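Local coordinates for protein eukaryotic translation initiation factor 2A (PDB 3WJ9) that probably directs the binding of methionyl-tRNAi to 40S ribosomal subunits during translation initiation on a small number of specific mRNAs, at residues Asp337-Asp340 against Lys346-Thr349; Lys4-Tyr9 against Ala40-Asn45. All blocks are in the same frame, centred on the assembly; numbering follows the deposited sequence.

Contact 1 (Asp337-Asp340 against Lys346-Thr349)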
ATOM      1  N   ASP A 337       5.842 -13.092 -15.796  1.00 33.29           N
ATOM      2  CA  ASP A 337       7.107 -12.870 -16.486  1.00 40.24           C
ATOM      3  C   ASP A 337       7.987 -11.921 -15.679  1.00 44.32           C
ATOM      4  O   ASP A 337       7.483 -11.011 -15.021  1.00 41.91           O
ATOM      5  CB  ASP A 337       6.868 -12.306 -17.889  1.00 48.30           C
ATOM      6  CG  ASP A 337       6.167 -13.289 -18.802  1.00 59.98           C
ATOM      7  OD1 ASP A 337       6.180 -14.498 -18.492  1.00 65.49           O
ATOM      8  OD2 ASP A 337       5.606 -12.856 -19.832  1.00 59.60           O
ATOM      9  N   ILE A 338       9.299 -12.135 -15.722  1.00 40.76           N
ATOM     10  CA  ILE A 338      10.234 -11.260 -15.018  1.00 44.61           C
ATOM     11  C   ILE A 338      11.316 -10.735 -15.960  1.00 46.70           C
ATOM     12  O   ILE A 338      12.059 -11.505 -16.568  1.00 50.76           O
ATOM     13  CB  ILE A 338      10.896 -11.975 -13.822  1.00 46.29           C
ATOM     14  CG1 ILE A 338       9.843 -12.328 -12.770  1.00 45.65           C
ATOM     15  CG2 ILE A 338      11.974 -11.099 -13.208  1.00 44.01           C
ATOM     16  CD1 ILE A 338      10.411 -12.972 -11.527  1.00 56.42           C
ATOM     17  N   PHE A 339      11.391  -9.411 -16.071  1.00 48.68           N
ATOM     18  CA  PHE A 339      12.322  -8.755 -16.981  1.00 46.18           C
ATOM     19  C   PHE A 339      13.429  -8.033 -16.217  1.00 52.56           C
ATOM     20  O   PHE A 339      13.291  -7.752 -15.027  1.00 58.49           O
ATOM     21  CB  PHE A 339      11.573  -7.778 -17.889  1.00 49.93           C
ATOM     22  CG  PHE A 339      10.488  -8.424 -18.709  1.00 52.39           C
ATOM     23  CD1 PHE A 339       9.217  -8.609 -18.188  1.00 42.51           C
ATOM     24  CD2 PHE A 339      10.745  -8.852 -20.000  1.00 55.31           C
ATOM     25  CE1 PHE A 339       8.224  -9.206 -18.941  1.00 41.84           C
ATOM     26  CE2 PHE A 339       9.759  -9.449 -20.756  1.00 53.49           C
ATOM     27  CZ  PHE A 339       8.497  -9.626 -20.228  1.00 44.19           C
ATOM     28  N   ASP A 340      14.525  -7.734 -16.909  1.00 61.51           N
ATOM     29  CA  ASP A 340      15.712  -7.168 -16.272  1.00 59.73           C
ATOM     30  C   ASP A 340      16.118  -5.850 -16.924  1.00 69.62           C
ATOM     31  O   ASP A 340      16.597  -5.834 -18.054  1.00 80.38           O
ATOM     32  CB  ASP A 340      16.869  -8.172 -16.339  1.00 53.21           C
ATOM     33  CG  ASP A 340      18.032  -7.802 -15.432  1.00 66.17           C
ATOM     34  OD1 ASP A 340      18.366  -6.605 -15.321  1.00 72.16           O
ATOM     35  OD2 ASP A 340      18.623  -8.722 -14.829  1.00 80.42           O
ATOM     36  N   LYS A 346      15.843  -8.110 -20.848  1.00 64.30           N
ATOM     37  CA  LYS A 346      15.735  -9.542 -21.124  1.00 75.41           C
ATOM     38  C   LYS A 346      14.725 -10.162 -20.181  1.00 69.46           C
ATOM     39  O   LYS A 346      14.574  -9.718 -19.043  1.00 67.35           O
ATOM     40  CB  LYS A 346      17.062 -10.291 -20.958  1.00 79.26           C
ATOM     41  CG  LYS A 346      18.271  -9.779 -21.706  1.00 88.83           C
ATOM     42  CD  LYS A 346      18.009  -9.370 -23.140  1.00 91.64           C
ATOM     43  CE  LYS A 346      19.335  -9.036 -23.818  1.00 89.52           C
ATOM     44  NZ  LYS A 346      19.164  -8.415 -25.154  1.00 85.97           N
ATOM     45  N   LYS A 347      14.043 -11.194 -20.657  1.00 71.19           N
ATOM     46  CA  LYS A 347      13.260 -12.031 -19.772  1.00 65.71           C
ATOM     47  C   LYS A 347      14.123 -13.210 -19.342  1.00 72.62           C
ATOM     48  O   LYS A 347      14.775 -13.848 -20.171  1.00 87.71           O
ATOM     49  CB  LYS A 347      11.980 -12.507 -20.452  1.00 53.01           C
ATOM     50  CG  LYS A 347      10.881 -12.865 -19.472  1.00 52.38           C
ATOM     51  CD  LYS A 347       9.533 -12.986 -20.159  1.00 57.41           C
ATOM     52  CE  LYS A 347       9.579 -13.991 -21.294  1.00 73.59           C
ATOM     53  NZ  LYS A 347       9.935 -15.352 -20.803  1.00 80.21           N
ATOM     54  N   ILE A 348      14.137 -13.478 -18.043  1.00 61.96           N
ATOM     55  CA  ILE A 348      14.948 -14.553 -17.489  1.00 60.37           C
ATOM     56  C   ILE A 348      14.066 -15.669 -16.957  1.00 54.50           C
ATOM     57  O   ILE A 348      14.535 -16.775 -16.689  1.00 65.17           O
ATOM     58  CB  ILE A 348      15.851 -14.051 -16.348  1.00 68.91           C
ATOM     59  CG1 ILE A 348      15.006 -13.675 -15.128  1.00 57.91           C
ATOM     60  CG2 ILE A 348      16.687 -12.868 -16.809  1.00 67.67           C
ATOM     61  CD1 ILE A 348      15.815 -13.320 -13.902  1.00 57.88           C
ATOM     62  N   THR A 349      12.781 -15.371 -16.803  1.00 47.89           N
ATOM     63  CA  THR A 349      11.870 -16.292 -16.144  1.00 48.48           C
ATOM     64  C   THR A 349      10.423 -16.107 -16.590  1.00 47.68           C
ATOM     65  O   THR A 349       9.923 -14.985 -16.678  1.00 57.91           O
ATOM     66  CB  THR A 349      11.948 -16.129 -14.609  1.00 55.68           C
ATOM     67  OG1 THR A 349      13.272 -16.440 -14.158  1.00 69.54           O
ATOM     68  CG2 THR A 349      10.962 -17.051 -13.915  1.00 55.18           C
TER

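Contact 2 (Lys4-Tyr9 against Ala40-Asn45)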
ATOM      1  N   LYS A   4      16.993 -14.289   7.899  1.00 62.81           N
ATOM      2  CA  LYS A   4      15.880 -15.200   7.689  1.00 57.19           C
ATOM      3  C   LYS A   4      14.883 -14.599   6.701  1.00 67.37           C
ATOM      4  O   LYS A   4      14.547 -13.421   6.782  1.00 90.98           O
ATOM      5  CB  LYS A   4      15.203 -15.512   9.025  1.00 55.47           C
ATOM      6  CG  LYS A   4      14.775 -14.267   9.784  1.00 66.35           C
ATOM      7  CD  LYS A   4      14.168 -14.587  11.138  1.00 73.74           C
ATOM      8  CE  LYS A   4      15.210 -15.106  12.112  1.00 75.04           C
ATOM      9  NZ  LYS A   4      14.631 -15.332  13.465  1.00 77.97           N
ATOM     10  N   SER A   5      14.419 -15.406   5.754  1.00 48.81           N
ATOM     11  CA  SER A   5      13.437 -14.931   4.783  1.00 43.34           C
ATOM     12  C   SER A   5      12.020 -15.119   5.322  1.00 45.80           C
ATOM     13  O   SER A   5      11.286 -15.988   4.859  1.00 53.56           O
ATOM     14  CB  SER A   5      13.600 -15.661   3.446  1.00 59.90           C
ATOM     15  OG  SER A   5      14.954 -15.683   3.029  1.00 67.52           O
ATOM     16  N   GLN A   6      11.634 -14.297   6.297  1.00 44.89           N
ATOM     17  CA  GLN A   6      10.370 -14.498   7.003  1.00 39.07           C
ATOM     18  C   GLN A   6       9.172 -13.917   6.260  1.00 36.67           C
ATOM     19  O   GLN A   6       9.252 -12.847   5.659  1.00 34.66           O
ATOM     20  CB  GLN A   6      10.432 -13.893   8.414  1.00 30.05           C
ATOM     21  CG  GLN A   6       9.176 -14.159   9.255  1.00 31.37           C
ATOM     22  CD  GLN A   6       9.182 -13.454  10.602  1.00 48.53           C
ATOM     23  OE1 GLN A   6       8.140 -13.011  11.088  1.00 54.77           O
ATOM     24  NE2 GLN A   6      10.355 -13.355  11.217  1.00 50.86           N
ATOM     25  N   PHE A   7       8.065 -14.649   6.307  1.00 35.72           N
ATOM     26  CA  PHE A   7       6.779 -14.156   5.837  1.00 38.57           C
ATOM     27  C   PHE A   7       5.704 -14.532   6.851  1.00 35.11           C
ATOM     28  O   PHE A   7       5.935 -15.367   7.723  1.00 39.24           O
ATOM     29  CB  PHE A   7       6.444 -14.721   4.454  1.00 43.20           C
ATOM     30  CG  PHE A   7       6.288 -16.217   4.427  1.00 31.62           C
ATOM     31  CD1 PHE A   7       7.375 -17.032   4.164  1.00 42.45           C
ATOM     32  CD2 PHE A   7       5.053 -16.806   4.646  1.00 35.85           C
ATOM     33  CE1 PHE A   7       7.240 -18.407   4.133  1.00 45.66           C
ATOM     34  CE2 PHE A   7       4.910 -18.181   4.618  1.00 32.83           C
ATOM     35  CZ  PHE A   7       6.006 -18.982   4.359  1.00 44.41           C
ATOM     36  N   ALA A   8       4.534 -13.914   6.740  1.00 33.52           N
ATOM     37  CA  ALA A   8       3.419 -14.237   7.621  1.00 24.03           C
ATOM     38  C   ALA A   8       2.301 -14.906   6.840  1.00 29.04           C
ATOM     39  O   ALA A   8       2.211 -14.755   5.625  1.00 35.10           O
ATOM     40  CB  ALA A   8       2.905 -12.986   8.309  1.00 35.80           C
ATOM     41  N   TYR A   9       1.451 -15.648   7.540  1.00 30.71           N
ATOM     42  CA  TYR A   9       0.292 -16.263   6.909  1.00 31.22           C
ATOM     43  C   TYR A   9      -0.891 -16.259   7.862  1.00 34.51           C
ATOM     44  O   TYR A   9      -0.723 -16.337   9.078  1.00 33.42           O
ATOM     45  CB  TYR A   9       0.602 -17.696   6.461  1.00 40.64           C
ATOM     46  CG  TYR A   9       0.695 -18.695   7.595  1.00 45.48           C
ATOM     47  CD1 TYR A   9       1.892 -18.908   8.261  1.00 49.62           C
ATOM     48  CD2 TYR A   9      -0.416 -19.432   7.993  1.00 43.29           C
ATOM     49  CE1 TYR A   9       1.981 -19.819   9.296  1.00 54.94           C
ATOM     50  CE2 TYR A   9      -0.337 -20.344   9.027  1.00 48.36           C
ATOM     51  CZ  TYR A   9       0.865 -20.535   9.674  1.00 56.78           C
ATOM     52  OH  TYR A   9       0.949 -21.443  10.705  1.00 65.27           O
ATOM     53  N   ALA A  40      -4.318  -9.196   9.761  1.00 51.11           N
ATOM     54  CA  ALA A  40      -2.906  -9.181  10.142  1.00 26.91           C
ATOM     55  C   ALA A  40      -2.090  -8.236   9.259  1.00 36.54           C
ATOM     56  O   ALA A  40      -2.474  -7.958   8.123  1.00 52.63           O
ATOM     57  CB  ALA A  40      -2.327 -10.586  10.081  1.00 42.17           C
ATOM     58  N   CYS A  41      -0.962  -7.754   9.782  1.00 38.95           N
ATOM     59  CA  CYS A  41      -0.072  -6.871   9.022  1.00 36.53           C
ATOM     60  C   CYS A  41       1.308  -6.691   9.667  1.00 30.81           C
ATOM     61  O   CYS A  41       1.491  -6.948  10.858  1.00 30.39           O
ATOM     62  CB  CYS A  41      -0.722  -5.497   8.833  1.00 36.92           C
ATOM     63  SG  CYS A  41      -0.987  -4.557  10.357  1.00 48.33           S
ATOM     64  N   TYR A  42       2.272  -6.250   8.859  1.00 38.62           N
ATOM     65  CA  TYR A  42       3.610  -5.906   9.335  1.00 37.86           C
ATOM     66  C   TYR A  42       3.784  -4.391   9.411  1.00 37.94           C
ATOM     67  O   TYR A  42       3.138  -3.647   8.670  1.00 42.37           O
ATOM     68  CB  TYR A  42       4.693  -6.483   8.413  1.00 45.64           C
ATOM     69  CG  TYR A  42       5.041  -7.941   8.631  1.00 47.77           C
ATOM     70  CD1 TYR A  42       5.717  -8.358   9.770  1.00 46.54           C
ATOM     71  CD2 TYR A  42       4.728  -8.894   7.674  1.00 47.93           C
ATOM     72  CE1 TYR A  42       6.045  -9.692   9.960  1.00 45.93           C
ATOM     73  CE2 TYR A  42       5.051 -10.226   7.853  1.00 41.87           C
ATOM     74  CZ  TYR A  42       5.709 -10.620   8.998  1.00 48.33           C
ATOM     75  OH  TYR A  42       6.034 -11.945   9.177  1.00 61.93           O
ATOM     76  N   SER A  43       4.661  -3.939  10.301  1.00 35.33           N
ATOM     77  CA  SER A  43       5.114  -2.553  10.284  1.00 39.60           C
ATOM     78  C   SER A  43       6.013  -2.368   9.064  1.00 42.74           C
ATOM     79  O   SER A  43       6.676  -3.316   8.646  1.00 46.69           O
ATOM     80  CB  SER A  43       5.847  -2.197  11.582  1.00 38.00           C
ATOM     81  OG  SER A  43       6.951  -3.054  11.806  1.00 53.15           O
ATOM     82  N   PRO A  44       6.022  -1.156   8.478  1.00 44.34           N
ATOM     83  CA  PRO A  44       6.744  -0.873   7.230  1.00 37.47           C
ATOM     84  C   PRO A  44       8.193  -1.365   7.222  1.00 36.08           C
ATOM     85  O   PRO A  44       8.715  -1.712   6.162  1.00 42.01           O
ATOM     86  CB  PRO A  44       6.695   0.654   7.146  1.00 38.94           C
ATOM     87  CG  PRO A  44       5.431   1.014   7.840  1.00 45.47           C
ATOM     88  CD  PRO A  44       5.312   0.035   8.977  1.00 41.81           C
ATOM     89  N   ASN A  45       8.822  -1.389   8.393  1.00 33.39           N
ATOM     90  CA  ASN A  45      10.189  -1.878   8.535  1.00 30.20           C
ATOM     91  C   ASN A  45      10.249  -3.332   8.994  1.00 48.85           C
ATOM     92  O   ASN A  45      11.329  -3.890   9.175  1.00 57.57           O
ATOM     93  CB  ASN A  45      10.968  -0.993   9.509  1.00 44.03           C
ATOM     94  CG  ASN A  45      10.138  -0.574  10.707  1.00 63.30           C
ATOM     95  OD1 ASN A  45       8.969  -0.217  10.571  1.00 60.24           O
ATOM     96  ND2 ASN A  45      10.746  -0.603  11.887  1.00 63.93           N
TER

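Contact 1 (Asp337-Asp340 against Lys346-Thr349)
Lys-347 lays its methylenes across Phe-339, with CG over one face of the ring, 4.1 Å from the centroid and toward the rim, in a CH-pi contact. With CG anti to the backbone N (chi1 -156°) and the second torsion nearly straight, the chain crosses the ring and brings Lys-347 CD to 3.6 Å from Asp-337 CB; later bends at chi3 and chi4 turn the amino end. With an alanine in place of Phe-339, those methylenes would probably lose the surface they lie on and be freer to turn. The backbone beneath is the antiparallel hairpin of the two outer strands of a propeller blade, within the third WD repeat. Asp-340 N donates to Lys-346 O at 2.9 Å. Farther along, Ile-348 N reaches Ile-338 O at 3.2 Å while Ile-338 N turns to Thr-349 O at 3.1 Å; Ile-348 and Thr-349 both stand opposite Ile-338, consistent with a beta bulge. Outward, strand 323-327 touches Ile-338, Phe-339 and Asp-340, and Arg-322 pairs with Asp-340. Arg-312 forms a salt bridge with Asp-337 OD2. Asp-337 OD1 and Lys-347 NZ, 4.5 Å apart, both bond to Thr-350 OG1, so these opposite charges are probably linked through a hydroxyl rather than by direct pairing.

Contact 2 (Lys4-Tyr9 against Ala40-Asn45)
Tyr-42 reaches out of strand 37-42 to meet Gln-6 and Ala-8 on strand 6-11, a contact between neighbouring blades of the beta-propeller. The blade that holds Gln-6 joins both ends of the chain, since strand 6-11 pairs with strand 401-406, and this is the Velcro-like closure by which many propellers complete their ring. The two segments run roughly antiparallel, but with 8.3 Å between their axes they form no common sheet, and a long side chain has to span the gap. Tyr-42 does so with its ring, the phenol end foremost. Gln-6 comes from the other strand with CG anti to the backbone N (chi1 -176°) and the rest of its chain extended, so that its amide arrives at the hydroxyl end of the ring. The amide and ring planes stand 61° apart, and the side chains cross at a slant instead of stacking. Ala-8 approaches obliquely from the same strand, its CB 3.5 Å from Tyr-42 CE2, while Phe-7 between them turns its side chain away. Phe-405 meets the tyrosine ring nearly at right angles, and Phe-49 lies against it too, so aromatic neighbours help fix how the phenol is turned. Gln-6 is held from its other end as well: NE2 donates to Thr-62 O, which settles which way round the amide lies and presents OE1 to the tyrosine. Tyr-42 OH donates to Gln-6 OE1 over 3.0 Å, meeting the oxygen at a C=O...donor angle of 118° and from somewhat outside the carbonyl plane.

How the contacts relate
Contact 1 lies within one blade, joining neighbouring strands of a hairpin separated by five residues; contact 2 lies between two blades, across an interval of thirty residues. Contact 1 is centred about 24 Å from the centre of the chain, on the outer strands of its blade, and contact 2 about 14 Å from it. The two centres lie about 26 Å apart and the nearest atoms about 15 Å, so they do not touch. They follow in series along the chain, contact 2 closing before contact 1 opens. Both are structural packing in the beta-propeller part of the longer factor, and no ligand or active site is seen near them.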